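Long-range contact in ApRick protease (Rickettsia conorii, PDB 5C9F), which is a retropepsin-like aspartic protease, here represented by its protease domain, and probably cleaves peptide bonds as an aspartic-type endopeptidase: residues A[66-80]-A[90-102]. Numbering follows the deposited sequence.
Sequences YLTANGENKAAPITL and KNIKGHVGLGDLD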
loop_
_atom_site.group_PDB
_atom_site.type_symbol
_atom_site.label_atom_id
_atom_site.label_comp_id
_atom_site.label_asym_id
_atom_site.label_seq_id
_atom_site.Cartn_x
_atom_site.Cartn_y
_atom_site.Cartn_z
ATOM N N TYR A 66 -5.839 -37.825 8.761
ATOM C CA TYR A 66 -5.583 -36.693 9.630
ATOM C C TYR A 66 -5.684 -37.168 11.068
ATOM O O TYR A 66 -6.468 -38.065 11.372
ATOM C CB TYR A 66 -6.518 -35.555 9.283
ATOM C CG TYR A 66 -6.054 -34.853 8.052
ATOM C CD1 TYR A 66 -6.302 -35.372 6.780
ATOM C CD2 TYR A 66 -5.323 -33.683 8.161
ATOM C CE1 TYR A 66 -5.825 -34.728 5.651
ATOM C CE2 TYR A 66 -4.876 -33.026 7.055
ATOM C CZ TYR A 66 -5.109 -33.569 5.815
ATOM O OH TYR A 66 -4.651 -32.891 4.749
ATOM N N LEU A 67 -4.779 -36.664 11.908
ATOM C CA LEU A 67 -4.712 -36.960 13.351
ATOM C C LEU A 67 -5.399 -35.815 14.083
ATOM O O LEU A 67 -4.809 -34.747 14.245
ATOM C CB LEU A 67 -3.247 -37.162 13.789
ATOM C CG LEU A 67 -2.469 -38.190 12.941
ATOM C CD1 LEU A 67 -0.973 -38.052 13.118
ATOM C CD2 LEU A 67 -2.913 -39.609 13.264
ATOM N N THR A 68 -6.668 -36.007 14.466
ATOM C CA THR A 68 -7.505 -34.929 15.026
ATOM C C THR A 68 -7.621 -35.036 16.541
ATOM O O THR A 68 -6.917 -35.822 17.180
ATOM C CB THR A 68 -8.956 -34.924 14.437
ATOM O OG1 THR A 68 -9.058 -35.753 13.274
ATOM C CG2 THR A 68 -9.420 -33.497 14.084
ATOM N N ALA A 69 -8.527 -34.235 17.102
ATOM C CA ALA A 69 -8.844 -34.259 18.528
ATOM C C ALA A 69 -9.538 -35.583 18.898
ATOM O O ALA A 69 -9.202 -36.204 19.921
ATOM C CB ALA A 69 -9.707 -33.044 18.886
ATOM N N ASN A 70 -10.462 -36.024 18.036
ATOM C CA ASN A 70 -11.075 -37.362 18.121
ATOM C C ASN A 70 -10.160 -38.458 17.563
ATOM O O ASN A 70 -10.577 -39.609 17.416
ATOM C CB ASN A 70 -12.420 -37.407 17.374
ATOM C CG ASN A 70 -13.563 -36.751 18.145
ATOM O OD1 ASN A 70 -13.374 -36.132 19.198
ATOM N ND2 ASN A 70 -14.770 -36.885 17.607
ATOM N N GLY A 71 -8.910 -38.100 17.274
ATOM C CA GLY A 71 -7.953 -39.005 16.640
ATOM C C GLY A 71 -8.124 -39.163 15.136
ATOM O O GLY A 71 -8.665 -38.268 14.459
ATOM N N GLU A 72 -7.673 -40.317 14.639
ATOM C CA GLU A 72 -7.439 -40.553 13.211
ATOM C C GLU A 72 -8.677 -40.514 12.358
ATOM O O GLU A 72 -9.564 -41.366 12.550
ATOM C CB GLU A 72 -6.805 -41.947 13.000
ATOM C CG GLU A 72 -5.369 -41.873 12.595
ATOM C CD GLU A 72 -4.671 -43.210 12.504
ATOM O OE1 GLU A 72 -3.778 -43.382 13.303
ATOM O OE2 GLU A 72 -5.011 -44.077 11.676
ATOM N N ASN A 73 -8.729 -39.609 11.392
ATOM C CA ASN A 73 -9.826 -39.643 10.394
ATOM C C ASN A 73 -9.337 -39.748 8.987
ATOM O O ASN A 73 -8.338 -39.136 8.625
ATOM C CB ASN A 73 -10.736 -38.432 10.530
ATOM C CG ASN A 73 -11.429 -38.383 11.909
ATOM O OD1 ASN A 73 -11.752 -39.418 12.487
ATOM N ND2 ASN A 73 -11.623 -37.186 12.441
ATOM N N LYS A 74 -10.109 -40.417 8.158
ATOM C CA LYS A 74 -9.787 -40.505 6.720
ATOM C C LYS A 74 -10.253 -39.239 5.963
ATOM O O LYS A 74 -11.302 -38.662 6.264
ATOM C CB LYS A 74 -10.405 -41.781 6.109
ATOM C CG LYS A 74 -9.834 -43.057 6.698
ATOM C CD LYS A 74 -8.354 -43.156 6.430
ATOM C CE LYS A 74 -8.005 -43.298 4.984
ATOM N NZ LYS A 74 -8.744 -44.340 4.246
ATOM N N ALA A 75 -9.474 -38.836 4.974
ATOM C CA ALA A 75 -9.812 -37.730 4.097
ATOM C C ALA A 75 -9.313 -37.891 2.655
ATOM O O ALA A 75 -8.315 -38.588 2.391
ATOM C CB ALA A 75 -9.315 -36.407 4.715
ATOM N N ALA A 76 -10.001 -37.239 1.728
ATOM C CA ALA A 76 -9.592 -37.171 0.325
ATOM C C ALA A 76 -8.955 -35.822 0.093
ATOM O O ALA A 76 -9.560 -34.774 0.384
ATOM C CB ALA A 76 -10.786 -37.348 -0.611
ATOM N N PRO A 77 -7.733 -35.811 -0.439
ATOM C CA PRO A 77 -7.092 -34.545 -0.768
ATOM C C PRO A 77 -7.722 -33.919 -1.990
ATOM O O PRO A 77 -8.112 -34.636 -2.879
ATOM C CB PRO A 77 -5.631 -34.952 -1.058
ATOM C CG PRO A 77 -5.701 -36.388 -1.408
ATOM C CD PRO A 77 -6.836 -36.964 -0.642
ATOM N N ILE A 78 -7.841 -32.588 -2.003
ATOM C CA ILE A 78 -8.353 -31.843 -3.134
ATOM C C ILE A 78 -7.506 -30.608 -3.312
ATOM O O ILE A 78 -6.773 -30.212 -2.415
ATOM C CB ILE A 78 -9.821 -31.448 -2.956
ATOM C CG1 ILE A 78 -10.010 -30.658 -1.643
ATOM C CG2 ILE A 78 -10.732 -32.708 -2.957
ATOM C CD1 ILE A 78 -11.355 -30.027 -1.494
ATOM N N THR A 79 -7.671 -29.971 -4.459
ATOM C CA THR A 79 -7.089 -28.654 -4.732
ATOM C C THR A 79 -8.178 -27.674 -5.162
ATOM O O THR A 79 -9.019 -28.008 -5.955
ATOM C CB THR A 79 -6.030 -28.754 -5.835
ATOM O OG1 THR A 79 -5.012 -29.657 -5.391
ATOM C CG2 THR A 79 -5.426 -27.402 -6.119
ATOM N N LEU A 80 -8.194 -26.506 -4.532
ATOM C CA LEU A 80 -9.200 -25.514 -4.794
ATOM C C LEU A 80 -8.606 -24.504 -5.791
ATOM O O LEU A 80 -7.637 -23.823 -5.513
ATOM C CB LEU A 80 -9.628 -24.875 -3.523
ATOM C CG LEU A 80 -10.268 -25.842 -2.493
ATOM C CD1 LEU A 80 -10.387 -25.130 -1.168
ATOM C CD2 LEU A 80 -11.615 -26.351 -2.904
ATOM N N LYS A 90 -4.633 -19.081 -5.456
ATOM C CA LYS A 90 -4.807 -20.093 -6.472
ATOM C C LYS A 90 -4.269 -21.433 -6.021
ATOM O O LYS A 90 -3.278 -21.499 -5.318
ATOM C CB LYS A 90 -4.134 -19.676 -7.781
ATOM C CG LYS A 90 -4.594 -18.332 -8.348
ATOM C CD LYS A 90 -6.059 -18.309 -8.783
ATOM C CE LYS A 90 -6.391 -19.310 -9.886
ATOM N NZ LYS A 90 -5.649 -19.045 -11.148
ATOM N N ASN A 91 -4.969 -22.485 -6.432
ATOM C CA ASN A 91 -4.585 -23.880 -6.196
ATOM C C ASN A 91 -4.217 -24.152 -4.764
ATOM O O ASN A 91 -3.111 -24.506 -4.462
ATOM C CB ASN A 91 -3.452 -24.261 -7.131
ATOM C CG ASN A 91 -3.827 -24.066 -8.586
ATOM O OD1 ASN A 91 -4.884 -24.497 -9.027
ATOM N ND2 ASN A 91 -2.980 -23.371 -9.328
ATOM N N ILE A 92 -5.193 -23.964 -3.893
ATOM C CA ILE A 92 -5.052 -24.049 -2.492
ATOM C C ILE A 92 -5.415 -25.464 -2.079
ATOM O O ILE A 92 -6.421 -26.052 -2.493
ATOM C CB ILE A 92 -5.996 -23.058 -1.792
ATOM C CG1 ILE A 92 -5.624 -21.636 -2.239
ATOM C CG2 ILE A 92 -5.996 -23.261 -0.258
ATOM C CD1 ILE A 92 -4.151 -21.317 -2.007
ATOM N N LYS A 93 -4.561 -26.017 -1.237
ATOM C CA LYS A 93 -4.710 -27.416 -0.793
ATOM C C LYS A 93 -5.843 -27.527 0.190
ATOM O O LYS A 93 -5.976 -26.716 1.122
ATOM C CB LYS A 93 -3.410 -27.871 -0.103
ATOM C CG LYS A 93 -2.972 -29.296 -0.388
ATOM C CD LYS A 93 -2.005 -29.813 0.689
ATOM C CE LYS A 93 -1.645 -31.279 0.491
ATOM N NZ LYS A 93 -0.634 -31.471 -0.589
ATOM N N GLY A 94 -6.573 -28.634 0.080
ATOM C CA GLY A 94 -7.591 -28.964 1.065
ATOM C C GLY A 94 -7.834 -30.436 1.106
ATOM O O GLY A 94 -7.171 -31.224 0.422
ATOM N N HIS A 95 -8.772 -30.841 1.934
ATOM C CA HIS A 95 -9.180 -32.203 1.953
ATOM C C HIS A 95 -10.610 -32.253 2.443
ATOM O O HIS A 95 -11.107 -31.305 3.035
ATOM C CB HIS A 95 -8.307 -33.041 2.895
ATOM C CG HIS A 95 -8.407 -32.617 4.332
ATOM N ND1 HIS A 95 -7.520 -31.740 4.895
ATOM C CD2 HIS A 95 -9.257 -32.985 5.332
ATOM C CE1 HIS A 95 -7.814 -31.574 6.178
ATOM N NE2 HIS A 95 -8.863 -32.310 6.466
ATOM N N VAL A 96 -11.285 -33.338 2.112
ATOM C CA VAL A 96 -12.645 -33.571 2.617
ATOM C C VAL A 96 -12.731 -34.833 3.435
ATOM O O VAL A 96 -12.278 -35.906 3.000
ATOM C CB VAL A 96 -13.731 -33.453 1.520
ATOM C CG1 VAL A 96 -13.203 -33.667 0.139
ATOM C CG2 VAL A 96 -14.947 -34.259 1.839
ATOM N N GLY A 97 -13.280 -34.683 4.637
ATOM C CA GLY A 97 -13.443 -35.777 5.552
ATOM C C GLY A 97 -14.708 -36.596 5.206
ATOM O O GLY A 97 -15.413 -36.307 4.240
ATOM N N LEU A 98 -14.973 -37.628 5.995
ATOM C CA LEU A 98 -16.119 -38.546 5.804
ATOM C C LEU A 98 -17.300 -38.117 6.626
ATOM O O LEU A 98 -18.396 -38.640 6.463
ATOM C CB LEU A 98 -15.728 -39.986 6.148
ATOM C CG LEU A 98 -14.853 -40.720 5.124
ATOM C CD1 LEU A 98 -14.462 -42.118 5.590
ATOM C CD2 LEU A 98 -15.613 -40.795 3.792
ATOM N N GLY A 99 -17.095 -37.175 7.534
ATOM C CA GLY A 99 -18.237 -36.664 8.240
ATOM C C GLY A 99 -18.004 -36.109 9.612
ATOM O O GLY A 99 -18.943 -35.636 10.274
ATOM N N ASP A 100 -16.762 -36.108 10.073
ATOM C CA ASP A 100 -16.518 -35.591 11.429
ATOM C C ASP A 100 -16.748 -34.078 11.569
ATOM O O ASP A 100 -16.513 -33.583 12.638
ATOM C CB ASP A 100 -15.109 -35.954 11.930
ATOM C CG ASP A 100 -15.000 -36.030 13.493
ATOM O OD1 ASP A 100 -15.944 -35.736 14.290
ATOM O OD2 ASP A 100 -13.904 -36.395 13.933
ATOM N N LEU A 101 -17.286 -33.372 10.558
ATOM C CA LEU A 101 -17.072 -31.912 10.478
ATOM C C LEU A 101 -18.303 -30.984 10.407
ATOM O O LEU A 101 -19.015 -30.895 9.405
ATOM C CB LEU A 101 -16.076 -31.587 9.336
ATOM C CG LEU A 101 -15.230 -30.326 9.465
ATOM C CD1 LEU A 101 -14.295 -30.454 10.660
ATOM C CD2 LEU A 101 -14.445 -30.077 8.178
ATOM N N ASP A 102 -18.484 -30.172 11.443
ATOM C CA ASP A 102 -19.609 -29.199 11.476
ATOM C C ASP A 102 -19.452 -27.982 10.582
ATOM O O ASP A 102 -20.401 -27.510 9.965
ATOM C CB ASP A 102 -19.821 -28.689 12.917
ATOM C CG ASP A 102 -21.277 -28.354 13.208
ATOM O OD1 ASP A 102 -22.139 -29.234 13.014
ATOM O OD2 ASP A 102 -21.556 -27.218 13.640
#
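Ala76, Ile78 and Leu80 pair with Val96, Gly94 and Ile92 through six backbone hydrogen bonds, the antiparallel ladder of the hairpin 71-84/88-97. The shortest is Leu80 N to Ile92 O, 2.7 Å; a G1 beta bulge at Asn91 and Ile92, opposite Leu80, interrupts the regular pairing. On the face carrying Pro77 and Thr79, the His95 ring lies face to face with the Tyr66 ring, centroids 3.7 Å apart and planes inclined by 22°, Tyr66 CZ sitting toward the rim of the imidazole. Ala75 CB packs 3.5 Å from His95 CD2. Tyr66 OH and His95 ND1 each hydrogen-bond a different carboxylate oxygen of Asp42. The other face is apolar: Ile78 CG2 meets Val96 CG1 at 4.1 Å, Leu45 packs on Ile78, and Ile43 on Leu80 and Ile92. Asn73 ND2 gives a bent bond (131°) to the anti lone pair of Asp100 OD2, 2.8 Å away, though Asp100 is poorly ordered. Strand 64-68 and the start of 71-84 form a hairpin consistent with a retropepsin flap. Asp42, just after the Asp-Thr-Gly motif, ties strand 64-68, through Tyr66, and strand 88-97, through His95, to one point, holding the stacked rings; if ionised, it probably faces a proton on His95 ND1.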